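Local coordinates for disulfide bond protein A (PDB 3BCI) that probably catalyses thiol-disulfide exchange, acting as a DsbA-type oxidoreductase in the oxidative folding of bacterial proteins, at residues Y18-C23 / L54-K59; P35-N40 / Y164-Y169; L102-I107 / K119-Y124; E48-N53 / K139-D144. All coordinates share one frame; numbering follows the deposited sequence. Where two conformers were deposited one is given.

Interaction 1: Y18-C23 / L54-K59; sequences YGDYKC and LAFLGK
Leu-57 lies over the turn that leads into helix 24-42: its CD1 sits 3.6 Å from Cys-23 N, and its CB packs against CB of Lys-22. The polar centre is the carboxylate of Asp-20. With CG anti to the backbone nitrogen (chi1 -172°), the group reaches across to the loop 54-59, where Asp-20 OD2 accepts from Phe-56 N at 2.9 Å, nearly along its C-O axis. Leu-57 N adds a weak, longer bond to the same Asp-20 OD2 at 3.3 Å, and Ser-61 just beyond the loop supplies a further partner. The other oxygen, Asp-20 OD1, takes Lys-22 N at 2.8 Å in an Asx turn, so one carboxylate shapes its own turn and holds the neighbouring loop. Lys-22, bent at chi3 (71°), brings NZ to Leu-57 O at 2.8 Å, tilted from the carbonyl plane; its charge also meets Asp-60. At the strand end, Leu-54 N donates to Gly-19 O at 2.8 Å, while Leu-54 CD1 approaches the Tyr-18 ring at its edge. Cys-23, whose disulfide with Cys-26 has been observed, occupies the N-cap of the following helix. Such a strand-to-helix turn carrying a CxxC pair is the hallmark of the thioredoxin-fold active site.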
loop_
_atom_site.group_PDB
_atom_site.type_symbol
_atom_site.label_atom_id
_atom_site.label_comp_id
_atom_site.label_asym_id
_atom_site.label_seq_id
_atom_site.Cartn_x
_atom_site.Cartn_y
_atom_site.Cartn_z
ATOM N N TYR A 18 -3.666 6.829 2.825
ATOM C CA TYR A 18 -2.324 7.294 3.163
ATOM C C TYR A 18 -1.840 6.511 4.369
ATOM O O TYR A 18 -2.575 6.351 5.341
ATOM C CB TYR A 18 -2.354 8.787 3.501
ATOM C CG TYR A 18 -2.608 9.682 2.312
ATOM C CD1 TYR A 18 -1.558 10.107 1.497
ATOM C CD2 TYR A 18 -3.897 10.126 2.014
ATOM C CE1 TYR A 18 -1.782 10.959 0.422
ATOM C CE2 TYR A 18 -4.136 10.976 0.939
ATOM C CZ TYR A 18 -3.074 11.392 0.149
ATOM O OH TYR A 18 -3.297 12.268 -0.886
ATOM N N GLY A 19 -0.608 6.018 4.310
ATOM C CA GLY A 19 -0.084 5.264 5.430
ATOM C C GLY A 19 1.375 4.869 5.327
ATOM O O GLY A 19 2.163 5.494 4.619
ATOM N N ASP A 20 1.727 3.814 6.048
ATOM C CA ASP A 20 3.091 3.296 6.080
ATOM C C ASP A 20 2.967 1.857 6.567
ATOM O O ASP A 20 2.200 1.585 7.489
ATOM C CB ASP A 20 3.936 4.118 7.066
ATOM C CG ASP A 20 5.414 3.758 7.021
ATOM O OD1 ASP A 20 5.736 2.554 6.974
ATOM O OD2 ASP A 20 6.255 4.681 7.042
ATOM N N TYR A 21 3.707 0.937 5.953
ATOM C CA TYR A 21 3.642 -0.463 6.351
ATOM C C TYR A 21 4.097 -0.691 7.792
ATOM O O TYR A 21 3.774 -1.712 8.390
ATOM C CB TYR A 21 4.483 -1.330 5.402
ATOM C CG TYR A 21 3.842 -1.554 4.055
ATOM C CD1 TYR A 21 2.648 -2.261 3.948
ATOM C CD2 TYR A 21 4.416 -1.042 2.890
ATOM C CE1 TYR A 21 2.034 -2.451 2.718
ATOM C CE2 TYR A 21 3.804 -1.229 1.650
ATOM C CZ TYR A 21 2.614 -1.932 1.575
ATOM O OH TYR A 21 1.993 -2.118 0.363
ATOM N N LYS A 22 4.837 0.263 8.347
ATOM C CA LYS A 22 5.334 0.145 9.719
ATOM C C LYS A 22 4.389 0.776 10.732
ATOM O O LYS A 22 4.620 0.698 11.941
ATOM C CB LYS A 22 6.697 0.830 9.842
ATOM C CG LYS A 22 7.785 0.212 8.980
ATOM C CD LYS A 22 9.164 0.784 9.296
ATOM C CE LYS A 22 9.679 0.305 10.649
ATOM N NZ LYS A 22 10.986 0.946 10.985
ATOM N N CYS A 23 3.325 1.380 10.227
ATOM C CA CYS A 23 2.350 2.020 11.091
ATOM C C CYS A 23 1.303 1.061 11.643
ATOM O O CYS A 23 0.563 0.415 10.897
ATOM C CB CYS A 23 1.679 3.165 10.344
ATOM S SG CYS A 23 0.357 3.955 11.235
ATOM N N LEU A 54 3.825 7.158 3.109
ATOM C CA LEU A 54 4.639 8.286 3.558
ATOM C C LEU A 54 6.071 7.878 3.930
ATOM O O LEU A 54 6.947 8.734 4.043
ATOM C CB LEU A 54 3.972 8.999 4.748
ATOM C CG LEU A 54 2.883 10.030 4.423
ATOM C CD1 LEU A 54 1.625 9.329 3.915
ATOM C CD2 LEU A 54 2.565 10.849 5.674
ATOM N N ALA A 55 6.300 6.578 4.110
ATOM C CA ALA A 55 7.625 6.047 4.462
ATOM C C ALA A 55 8.312 6.953 5.477
ATOM O O ALA A 55 9.419 7.431 5.238
ATOM C CB ALA A 55 8.488 5.925 3.206
ATOM N N PHE A 56 7.662 7.165 6.615
ATOM C CA PHE A 56 8.185 8.063 7.637
ATOM C C PHE A 56 8.605 7.418 8.951
ATOM O O PHE A 56 9.048 8.118 9.858
ATOM C CB PHE A 56 7.137 9.139 7.938
ATOM C CG PHE A 56 5.930 8.620 8.678
ATOM C CD1 PHE A 56 5.801 8.812 10.053
ATOM C CD2 PHE A 56 4.929 7.922 8.008
ATOM C CE1 PHE A 56 4.691 8.318 10.749
ATOM C CE2 PHE A 56 3.817 7.423 8.694
ATOM C CZ PHE A 56 3.698 7.622 10.066
ATOM N N LEU A 57 8.478 6.100 9.063
ATOM C CA LEU A 57 8.825 5.430 10.310
ATOM C C LEU A 57 10.157 4.678 10.336
ATOM O O LEU A 57 10.282 3.651 11.001
ATOM C CB LEU A 57 7.683 4.492 10.706
ATOM C CG LEU A 57 6.394 5.245 11.064
ATOM C CD1 LEU A 57 5.256 4.265 11.307
ATOM C CD2 LEU A 57 6.641 6.103 12.312
ATOM N N GLY A 58 11.157 5.195 9.631
ATOM C CA GLY A 58 12.451 4.533 9.623
ATOM C C GLY A 58 13.037 4.407 8.231
ATOM O O GLY A 58 12.313 4.471 7.240
ATOM N N LYS A 59 14.349 4.208 8.155
ATOM C CA LYS A 59 15.030 4.093 6.871
ATOM C C LYS A 59 14.590 2.885 6.057
ATOM O O LYS A 59 14.806 2.843 4.851
ATOM C CB LYS A 59 16.549 4.053 7.078
ATOM C CG LYS A 59 17.006 2.996 8.059
ATOM C CD LYS A 59 18.518 3.023 8.290
ATOM C CE LYS A 59 19.300 2.300 7.196
ATOM N NZ LYS A 59 19.499 3.106 5.959
#

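Interaction 2: P35-N40 / Y164-Y169; sequences PKLRKN and YDYESY
Tyr-166 and Lys-36 form the first shell: Lys-36 CB stands over the middle of the tyrosine ring, 3.6 Å from its centroid and 11° off the normal, a CH-pi contact. The extended lysine chain then runs on across the same ring, Lys-36 CD lying 3.5 Å from Tyr-166 CD2. Tyr-166 gets there because its CG is anti to the backbone nitrogen (chi1 165°), which sends the ring out toward helix 24-42. At the far end of the ring, Tyr-166 OH comes within 3.0 Å of Asn-40 ND2, with amide and ring planes 41° apart. Leu-37 touches both tyrosines, its CD1 4.3 Å from Tyr-166 CE1 and 4.2 Å from Tyr-169 CB. Farther out, Asp-165 is the N-cap of helix 166-174 and accepts a weak bond from Glu-167 N. Tyr-169 OH is held by Pro-163 O, and its side chain also touches Leu-29 and Val-33 of helix 24-42. The result is a helix-on-helix packing in which the C-terminal helix lies against the long helix that begins at the CxxC cysteines, as in the thioredoxin fold.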
loop_
_atom_site.group_PDB
_atom_site.type_symbol
_atom_site.label_atom_id
_atom_site.label_comp_id
_atom_site.label_asym_id
_atom_site.label_seq_id
_atom_site.Cartn_x
_atom_site.Cartn_y
_atom_site.Cartn_z
ATOM N N PRO A 35 -10.643 -6.248 3.486
ATOM C CA PRO A 35 -11.352 -7.450 3.035
ATOM C C PRO A 35 -12.661 -7.143 2.302
ATOM O O PRO A 35 -12.902 -7.650 1.208
ATOM C CB PRO A 35 -11.572 -8.222 4.334
ATOM C CG PRO A 35 -10.349 -7.876 5.120
ATOM C CD PRO A 35 -10.241 -6.378 4.897
ATOM N N LYS A 36 -13.499 -6.303 2.900
ATOM C CA LYS A 36 -14.774 -5.943 2.289
ATOM C C LYS A 36 -14.639 -4.929 1.163
ATOM O O LYS A 36 -15.336 -5.028 0.157
ATOM C CB LYS A 36 -15.732 -5.380 3.338
ATOM C CG LYS A 36 -16.316 -6.417 4.264
ATOM C CD LYS A 36 -17.229 -5.757 5.279
ATOM C CE LYS A 36 -17.698 -6.752 6.315
ATOM N NZ LYS A 36 -18.513 -6.093 7.371
ATOM N N LEU A 37 -13.754 -3.950 1.334
ATOM C CA LEU A 37 -13.561 -2.932 0.305
ATOM C C LEU A 37 -13.078 -3.609 -0.976
ATOM O O LEU A 37 -13.520 -3.286 -2.075
ATOM C CB LEU A 37 -12.530 -1.894 0.761
ATOM C CG LEU A 37 -12.392 -0.669 -0.145
ATOM C CD1 LEU A 37 -13.719 0.094 -0.155
ATOM C CD2 LEU A 37 -11.260 0.229 0.356
ATOM N N ARG A 38 -12.174 -4.562 -0.813
ATOM C CA ARG A 38 -11.614 -5.302 -1.934
ATOM C C ARG A 38 -12.682 -6.136 -2.641
ATOM O O ARG A 38 -12.807 -6.112 -3.862
ATOM C CB ARG A 38 -10.501 -6.216 -1.426
ATOM C CG ARG A 38 -9.919 -7.123 -2.468
ATOM C CD ARG A 38 -8.843 -8.010 -1.872
ATOM N NE ARG A 38 -8.229 -8.820 -2.910
ATOM C CZ ARG A 38 -7.170 -9.595 -2.727
ATOM N NH1 ARG A 38 -6.601 -9.667 -1.531
ATOM N NH2 ARG A 38 -6.681 -10.288 -3.747
ATOM N N LYS A 39 -13.463 -6.870 -1.865
ATOM C CA LYS A 39 -14.498 -7.715 -2.438
ATOM C C LYS A 39 -15.622 -6.950 -3.118
ATOM O O LYS A 39 -16.067 -7.322 -4.197
ATOM C CB LYS A 39 -15.093 -8.618 -1.355
ATOM C CG LYS A 39 -16.230 -9.504 -1.847
ATOM C CD LYS A 39 -16.712 -10.449 -0.759
ATOM C CE LYS A 39 -17.798 -11.376 -1.278
ATOM N NZ LYS A 39 -18.162 -12.414 -0.274
ATOM N N ASN A 40 -16.071 -5.867 -2.502
ATOM C CA ASN A 40 -17.187 -5.116 -3.054
ATOM C C ASN A 40 -16.877 -3.952 -3.977
ATOM O O ASN A 40 -17.767 -3.480 -4.686
ATOM C CB ASN A 40 -18.072 -4.625 -1.908
ATOM C CG ASN A 40 -18.545 -5.760 -1.021
ATOM O OD1 ASN A 40 -19.150 -6.720 -1.498
ATOM N ND2 ASN A 40 -18.270 -5.659 0.274
ATOM N N TYR A 164 -11.491 3.427 9.475
ATOM C CA TYR A 164 -11.373 2.076 10.005
ATOM C C TYR A 164 -12.657 1.291 9.803
ATOM O O TYR A 164 -12.712 0.102 10.088
ATOM C CB TYR A 164 -11.057 2.124 11.503
ATOM C CG TYR A 164 -9.764 2.832 11.827
ATOM C CD1 TYR A 164 -8.534 2.206 11.625
ATOM C CD2 TYR A 164 -9.768 4.136 12.319
ATOM C CE1 TYR A 164 -7.341 2.859 11.906
ATOM C CE2 TYR A 164 -8.576 4.799 12.604
ATOM C CZ TYR A 164 -7.368 4.152 12.393
ATOM O OH TYR A 164 -6.184 4.797 12.658
ATOM N N ASP A 165 -13.685 1.957 9.301
ATOM C CA ASP A 165 -14.976 1.311 9.102
ATOM C C ASP A 165 -15.382 1.212 7.635
ATOM O O ASP A 165 -15.621 2.216 6.972
ATOM C CB ASP A 165 -16.027 2.077 9.909
ATOM C CG ASP A 165 -17.422 1.528 9.729
ATOM O OD1 ASP A 165 -17.563 0.334 9.388
ATOM O OD2 ASP A 165 -18.378 2.298 9.948
ATOM N N TYR A 166 -15.454 -0.016 7.132
ATOM C CA TYR A 166 -15.835 -0.242 5.745
ATOM C C TYR A 166 -17.104 0.511 5.365
ATOM O O TYR A 166 -17.177 1.102 4.288
ATOM C CB TYR A 166 -16.036 -1.738 5.489
ATOM C CG TYR A 166 -16.778 -2.034 4.208
ATOM C CD1 TYR A 166 -16.200 -1.779 2.967
ATOM C CD2 TYR A 166 -18.078 -2.532 4.237
ATOM C CE1 TYR A 166 -16.899 -2.009 1.783
ATOM C CE2 TYR A 166 -18.788 -2.766 3.062
ATOM C CZ TYR A 166 -18.194 -2.503 1.840
ATOM O OH TYR A 166 -18.897 -2.726 0.680
ATOM N N GLU A 167 -18.102 0.496 6.248
ATOM C CA GLU A 167 -19.366 1.166 5.960
ATOM C C GLU A 167 -19.219 2.664 5.740
ATOM O O GLU A 167 -20.065 3.290 5.098
ATOM C CB GLU A 167 -20.376 0.906 7.080
ATOM C CG GLU A 167 -20.477 -0.557 7.469
ATOM C CD GLU A 167 -21.776 -0.893 8.169
ATOM O OE1 GLU A 167 -22.209 -0.109 9.040
ATOM O OE2 GLU A 167 -22.359 -1.951 7.852
ATOM N N SER A 168 -18.152 3.248 6.276
ATOM C CA SER A 168 -17.937 4.676 6.098
ATOM C C SER A 168 -17.477 4.942 4.662
ATOM O O SER A 168 -17.735 6.008 4.099
ATOM C CB SER A 168 -16.898 5.187 7.101
ATOM O OG SER A 168 -16.798 6.595 7.025
ATOM N N TYR A 169 -16.795 3.968 4.068
ATOM C CA TYR A 169 -16.343 4.110 2.683
ATOM C C TYR A 169 -17.561 3.925 1.788
ATOM O O TYR A 169 -17.810 4.712 0.873
ATOM C CB TYR A 169 -15.309 3.037 2.330
ATOM C CG TYR A 169 -13.978 3.185 3.021
ATOM C CD1 TYR A 169 -12.850 3.620 2.318
ATOM C CD2 TYR A 169 -13.838 2.883 4.375
ATOM C CE1 TYR A 169 -11.620 3.746 2.946
ATOM C CE2 TYR A 169 -12.612 3.008 5.015
ATOM C CZ TYR A 169 -11.507 3.440 4.295
ATOM O OH TYR A 169 -10.294 3.568 4.929
#

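Interaction 3: L102-I107 / K119-Y124; sequences LLDKHI and KIIKDY
The ring of Tyr-124 and the carboxylate of Asp-104 are the flat groups here, their planes 76° apart. Asp-104 OD1 lies at the edge of the ring, near its plane, and receives the hydroxyl proton of Tyr-124 over 2.8 Å between Tyr-124 OH and Asp-104 OD1; the donor comes from above the carboxylate plane, 46° out of it. Asp-104 CG lies anti to its own carbonyl carbon, which carries the carboxylate to that hydroxyl. Obliquely placed to the ring are Leu-103, with CB 3.5 Å from Tyr-124 OH, and Ile-107, with CD1 3.8 Å from Tyr-124 CE2. That same Ile-107 CD1 also meets Ile-120 CG2 at 3.8 Å and Ile-121 CG1 at 3.9 Å, making it the apolar junction of the contact. Asp-104 OD2 forms a salt bridge with Lys-125, which probably stabilises the negative charge. The two short helical segments run close to antiparallel, at 151° with axes 10.4 Å apart. Helix 61-74 lies against Leu-103 and Ile-120, while helix 79-88 touches Ile-107, so this pair packs upon the other helices of the helical domain.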
loop_
_atom_site.group_PDB
_atom_site.type_symbol
_atom_site.label_atom_id
_atom_site.label_comp_id
_atom_site.label_asym_id
_atom_site.label_seq_id
_atom_site.Cartn_x
_atom_site.Cartn_y
_atom_site.Cartn_z
ATOM N N LEU A 102 13.402 -10.098 4.189
ATOM C CA LEU A 102 11.984 -10.293 4.471
ATOM C C LEU A 102 11.125 -9.929 3.267
ATOM O O LEU A 102 10.169 -10.634 2.942
ATOM C CB LEU A 102 11.556 -9.462 5.688
ATOM C CG LEU A 102 10.076 -9.554 6.077
ATOM C CD1 LEU A 102 9.915 -9.330 7.572
ATOM C CD2 LEU A 102 9.265 -8.529 5.282
ATOM N N LEU A 103 11.458 -8.828 2.601
ATOM C CA LEU A 103 10.682 -8.422 1.434
ATOM C C LEU A 103 10.792 -9.453 0.305
ATOM O O LEU A 103 9.790 -9.806 -0.316
ATOM C CB LEU A 103 11.129 -7.033 0.965
ATOM C CG LEU A 103 10.730 -5.934 1.962
ATOM C CD1 LEU A 103 11.450 -4.640 1.634
ATOM C CD2 LEU A 103 9.218 -5.736 1.928
ATOM N N ASP A 104 11.997 -9.953 0.042
ATOM C CA ASP A 104 12.149 -10.955 -1.011
ATOM C C ASP A 104 11.312 -12.176 -0.634
ATOM O O ASP A 104 10.644 -12.775 -1.480
ATOM C CB ASP A 104 13.621 -11.358 -1.183
ATOM C CG ASP A 104 14.454 -10.264 -1.832
ATOM O OD1 ASP A 104 13.881 -9.234 -2.240
ATOM O OD2 ASP A 104 15.686 -10.436 -1.940
ATOM N N LYS A 105 11.338 -12.530 0.645
ATOM C CA LYS A 105 10.568 -13.668 1.132
ATOM C C LYS A 105 9.082 -13.449 0.857
ATOM O O LYS A 105 8.372 -14.357 0.430
ATOM C CB LYS A 105 10.800 -13.850 2.635
ATOM C CG LYS A 105 9.977 -14.960 3.274
ATOM C CD LYS A 105 10.408 -15.210 4.717
ATOM C CE LYS A 105 10.092 -14.032 5.629
ATOM N NZ LYS A 105 8.634 -13.896 5.867
ATOM N N HIS A 106 8.607 -12.235 1.100
ATOM C CA HIS A 106 7.200 -11.940 0.862
ATOM C C HIS A 106 6.853 -11.942 -0.623
ATOM O O HIS A 106 5.774 -12.389 -1.019
ATOM C CB HIS A 106 6.837 -10.608 1.515
ATOM C CG HIS A 106 6.540 -10.730 2.977
ATOM N ND1 HIS A 106 5.322 -10.383 3.518
ATOM C CD2 HIS A 106 7.283 -11.220 3.998
ATOM C CE1 HIS A 106 5.325 -10.654 4.813
ATOM N NE2 HIS A 106 6.502 -11.161 5.129
ATOM N N ILE A 107 7.769 -11.462 -1.454
ATOM C CA ILE A 107 7.525 -11.452 -2.889
ATOM C C ILE A 107 7.412 -12.895 -3.389
ATOM O O ILE A 107 6.538 -13.220 -4.194
ATOM C CB ILE A 107 8.664 -10.718 -3.642
ATOM C CG1 ILE A 107 8.656 -9.234 -3.253
ATOM C CG2 ILE A 107 8.487 -10.876 -5.155
ATOM C CD1 ILE A 107 9.874 -8.453 -3.720
ATOM N N LYS A 119 12.049 -10.139 -11.730
ATOM C CA LYS A 119 11.900 -8.779 -12.246
ATOM C C LYS A 119 11.521 -7.784 -11.146
ATOM O O LYS A 119 12.045 -6.672 -11.088
ATOM C CB LYS A 119 10.842 -8.773 -13.353
ATOM C CG LYS A 119 10.562 -7.418 -13.973
ATOM C CD LYS A 119 9.608 -7.560 -15.155
ATOM C CE LYS A 119 8.300 -8.229 -14.745
ATOM N NZ LYS A 119 7.404 -8.458 -15.914
ATOM N N ILE A 120 10.609 -8.195 -10.271
ATOM C CA ILE A 120 10.161 -7.354 -9.165
ATOM C C ILE A 120 11.283 -7.125 -8.155
ATOM O O ILE A 120 11.528 -5.993 -7.727
ATOM C CB ILE A 120 8.963 -8.010 -8.443
ATOM C CG1 ILE A 120 7.735 -7.976 -9.360
ATOM C CG2 ILE A 120 8.699 -7.315 -7.105
ATOM C CD1 ILE A 120 6.563 -8.810 -8.855
ATOM N N ILE A 121 11.956 -8.210 -7.784
ATOM C CA ILE A 121 13.047 -8.175 -6.816
ATOM C C ILE A 121 14.188 -7.276 -7.283
ATOM O O ILE A 121 14.735 -6.501 -6.502
ATOM C CB ILE A 121 13.564 -9.615 -6.548
ATOM C CG1 ILE A 121 12.469 -10.422 -5.842
ATOM C CG2 ILE A 121 14.809 -9.595 -5.694
ATOM C CD1 ILE A 121 12.854 -11.867 -5.535
ATOM N N LYS A 122 14.538 -7.361 -8.560
ATOM C CA LYS A 122 15.616 -6.530 -9.083
ATOM C C LYS A 122 15.188 -5.064 -9.225
ATOM O O LYS A 122 15.971 -4.152 -8.968
ATOM C CB LYS A 122 16.081 -7.083 -10.435
ATOM C CG LYS A 122 17.283 -6.360 -11.047
ATOM C CD LYS A 122 16.860 -5.213 -11.944
ATOM C CE LYS A 122 18.054 -4.632 -12.684
ATOM N NZ LYS A 122 17.653 -3.553 -13.626
ATOM N N ASP A 123 13.938 -4.835 -9.612
ATOM C CA ASP A 123 13.459 -3.472 -9.800
ATOM C C ASP A 123 13.458 -2.615 -8.531
ATOM O O ASP A 123 13.943 -1.487 -8.552
ATOM C CB ASP A 123 12.056 -3.489 -10.425
ATOM C CG ASP A 123 11.643 -2.128 -10.986
ATOM O OD1 ASP A 123 11.290 -1.221 -10.202
ATOM O OD2 ASP A 123 11.683 -1.965 -12.223
ATOM N N TYR A 124 12.938 -3.142 -7.425
ATOM C CA TYR A 124 12.889 -2.354 -6.195
ATOM C C TYR A 124 14.251 -2.126 -5.548
ATOM O O TYR A 124 14.385 -1.276 -4.671
ATOM C CB TYR A 124 11.901 -2.977 -5.190
ATOM C CG TYR A 124 12.467 -3.945 -4.167
ATOM C CD1 TYR A 124 13.005 -3.485 -2.964
ATOM C CD2 TYR A 124 12.414 -5.325 -4.377
ATOM C CE1 TYR A 124 13.472 -4.378 -1.991
ATOM C CE2 TYR A 124 12.878 -6.227 -3.413
ATOM C CZ TYR A 124 13.404 -5.748 -2.223
ATOM O OH TYR A 124 13.854 -6.637 -1.267
#

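Interaction 4: E48-N53 / K139-D144; sequences EYQFVN and KKIAKD
With chi1 near 180° (-179°), Val-52 holds CG1 anti to its backbone nitrogen, and Ile-141 places CG2 likewise while its CG1 branch turns beside the nitrogen (chi1 -68°); the two branched side chains thereby meet obliquely. This is helix-on-sheet packing in a thioredoxin fold, with helix 130-144 lying across an edge strand of the sheet, 48-53, at 91° between the short axes and 7.7 Å apart. Val-52 CG1 makes the apolar contacts: it lies 4.1 Å from Ile-141 CG2 and 4.4 Å from Ala-142 CB. Gln-50, two residues earlier on the same side of the strand, extends its chain toward the helix until NE2 comes near the end of Ile-141. Tyr-18 of the neighbouring strand also touches Ile-141 and Ala-142, so the helix reaches two strands. At the far end of the strand the polar links involve backbone atoms: Asn-53 N is bonded by Asp-138 of the same helix, and Asn-53 OD1 accepts from Ala-55 N. Along the helix's outer side Lys-140 and Asp-144 form a salt bridge, one turn apart, with Lys-140 NZ 2.7 Å from Asp-144 OD2.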
loop_
_atom_site.group_PDB
_atom_site.type_symbol
_atom_site.label_atom_id
_atom_site.label_comp_id
_atom_site.label_asym_id
_atom_site.label_seq_id
_atom_site.Cartn_x
_atom_site.Cartn_y
_atom_site.Cartn_z
ATOM N N GLU A 48 -10.952 2.882 -8.213
ATOM C CA GLU A 48 -9.512 2.810 -8.398
ATOM C C GLU A 48 -8.997 2.948 -6.969
ATOM O O GLU A 48 -9.452 3.822 -6.228
ATOM C CB GLU A 48 -9.006 3.983 -9.238
ATOM C CG GLU A 48 -9.552 4.011 -10.653
ATOM C CD GLU A 48 -8.830 3.051 -11.577
ATOM O OE1 GLU A 48 -8.391 1.977 -11.108
ATOM O OE2 GLU A 48 -8.711 3.367 -12.779
ATOM N N TYR A 49 -8.083 2.068 -6.572
ATOM C CA TYR A 49 -7.514 2.120 -5.232
ATOM C C TYR A 49 -6.060 2.545 -5.335
ATOM O O TYR A 49 -5.330 2.075 -6.211
ATOM C CB TYR A 49 -7.597 0.748 -4.553
ATOM C CG TYR A 49 -6.785 0.644 -3.278
ATOM C CD1 TYR A 49 -7.113 1.397 -2.145
ATOM C CD2 TYR A 49 -5.670 -0.190 -3.212
ATOM C CE1 TYR A 49 -6.339 1.315 -0.975
ATOM C CE2 TYR A 49 -4.897 -0.277 -2.059
ATOM C CZ TYR A 49 -5.235 0.473 -0.947
ATOM O OH TYR A 49 -4.469 0.367 0.193
ATOM N N GLN A 50 -5.651 3.449 -4.451
ATOM C CA GLN A 50 -4.272 3.917 -4.429
ATOM C C GLN A 50 -3.780 4.018 -2.998
ATOM O O GLN A 50 -4.437 4.612 -2.143
ATOM C CB GLN A 50 -4.135 5.288 -5.107
ATOM C CG GLN A 50 -2.744 5.909 -4.936
ATOM C CD GLN A 50 -2.556 7.199 -5.725
ATOM O OE1 GLN A 50 -3.521 7.887 -6.059
ATOM N NE2 GLN A 50 -1.302 7.538 -6.011
ATOM N N PHE A 51 -2.626 3.416 -2.743
ATOM C CA PHE A 51 -2.016 3.456 -1.421
ATOM C C PHE A 51 -0.827 4.397 -1.538
ATOM O O PHE A 51 0.045 4.194 -2.390
ATOM C CB PHE A 51 -1.545 2.057 -1.007
ATOM C CG PHE A 51 -0.894 2.010 0.353
ATOM C CD1 PHE A 51 -1.639 2.241 1.502
ATOM C CD2 PHE A 51 0.469 1.744 0.480
ATOM C CE1 PHE A 51 -1.038 2.209 2.763
ATOM C CE2 PHE A 51 1.080 1.710 1.732
ATOM C CZ PHE A 51 0.325 1.944 2.875
ATOM N N VAL A 52 -0.809 5.444 -0.721
ATOM C CA VAL A 52 0.293 6.402 -0.748
ATOM C C VAL A 52 1.073 6.204 0.543
ATOM O O VAL A 52 0.573 6.498 1.628
ATOM C CB VAL A 52 -0.212 7.861 -0.827
ATOM C CG1 VAL A 52 0.972 8.817 -0.880
ATOM C CG2 VAL A 52 -1.089 8.044 -2.062
ATOM N N ASN A 53 2.298 5.709 0.409
ATOM C CA ASN A 53 3.164 5.409 1.547
ATOM C C ASN A 53 4.056 6.585 1.932
ATOM O O ASN A 53 4.950 6.963 1.177
ATOM C CB ASN A 53 4.039 4.209 1.193
ATOM C CG ASN A 53 4.667 3.561 2.402
ATOM O OD1 ASN A 53 5.070 4.239 3.352
ATOM N ND2 ASN A 53 4.776 2.235 2.368
ATOM N N LYS A 139 5.942 10.261 -1.187
ATOM C CA LYS A 139 6.182 11.222 -0.119
ATOM C C LYS A 139 5.796 12.623 -0.575
ATOM O O LYS A 139 5.268 13.411 0.206
ATOM C CB LYS A 139 7.649 11.195 0.296
ATOM C CG LYS A 139 8.148 9.800 0.620
ATOM C CD LYS A 139 9.634 9.814 0.908
ATOM C CE LYS A 139 9.888 10.079 2.370
ATOM N NZ LYS A 139 11.250 10.631 2.583
ATOM N N LYS A 140 6.068 12.927 -1.839
ATOM C CA LYS A 140 5.739 14.229 -2.404
ATOM C C LYS A 140 4.216 14.378 -2.503
ATOM O O LYS A 140 3.667 15.452 -2.252
ATOM C CB LYS A 140 6.372 14.373 -3.792
ATOM C CG LYS A 140 6.114 15.712 -4.464
ATOM C CD LYS A 140 6.787 15.788 -5.822
ATOM C CE LYS A 140 6.525 17.123 -6.493
ATOM N NZ LYS A 140 5.072 17.349 -6.720
ATOM N N ILE A 141 3.536 13.297 -2.873
ATOM C CA ILE A 141 2.082 13.332 -2.989
ATOM C C ILE A 141 1.458 13.679 -1.637
ATOM O O ILE A 141 0.606 14.564 -1.543
ATOM C CB ILE A 141 1.528 11.973 -3.484
ATOM C CG1 ILE A 141 1.962 11.738 -4.935
ATOM C CG2 ILE A 141 0.001 11.949 -3.362
ATOM C CD1 ILE A 141 1.597 10.359 -5.482
ATOM N N ALA A 142 1.898 12.988 -0.589
ATOM C CA ALA A 142 1.383 13.222 0.754
ATOM C C ALA A 142 1.665 14.643 1.230
ATOM O O ALA A 142 0.842 15.256 1.912
ATOM C CB ALA A 142 1.993 12.219 1.726
ATOM N N LYS A 143 2.834 15.164 0.875
ATOM C CA LYS A 143 3.200 16.514 1.277
ATOM C C LYS A 143 2.359 17.555 0.535
ATOM O O LYS A 143 1.780 18.447 1.153
ATOM C CB LYS A 143 4.687 16.756 1.008
ATOM C CG LYS A 143 5.171 18.139 1.422
ATOM C CD LYS A 143 6.647 18.332 1.101
ATOM C CE LYS A 143 7.122 19.716 1.518
ATOM N NZ LYS A 143 8.548 19.950 1.155
ATOM N N ASP A 144 2.288 17.436 -0.787
ATOM C CA ASP A 144 1.522 18.376 -1.598
ATOM C C ASP A 144 0.037 18.367 -1.249
ATOM O O ASP A 144 -0.637 19.389 -1.389
ATOM C CB ASP A 144 1.715 18.072 -3.088
ATOM C CG ASP A 144 3.150 18.279 -3.543
ATOM O OD1 ASP A 144 4.002 18.609 -2.690
ATOM O OD2 ASP A 144 3.428 18.113 -4.750
#

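In the fold
From the N terminus, strand 14-19 leads into the turn of interaction 1, which closes onto the loop after strand 48-53, enclosing helix 24-42 and strand 48-53. Interaction 2 starts within that helix and returns only at the C-terminal helix, closing the longest loop; it therefore crosses interaction 1 and encloses interactions 3 and 4. Interaction 4 joins strand 48-53 to helix 130-144 and spans interaction 3, a local hairpin of helices in the inserted helical region. Interactions 1 and 4 also cross and touch, Gly-19 N lying 3.0 Å from Val-52 O where adjacent strands meet. Interactions 2 and 3 sit on opposite sides of the chain's centre, about 28 Å between centres.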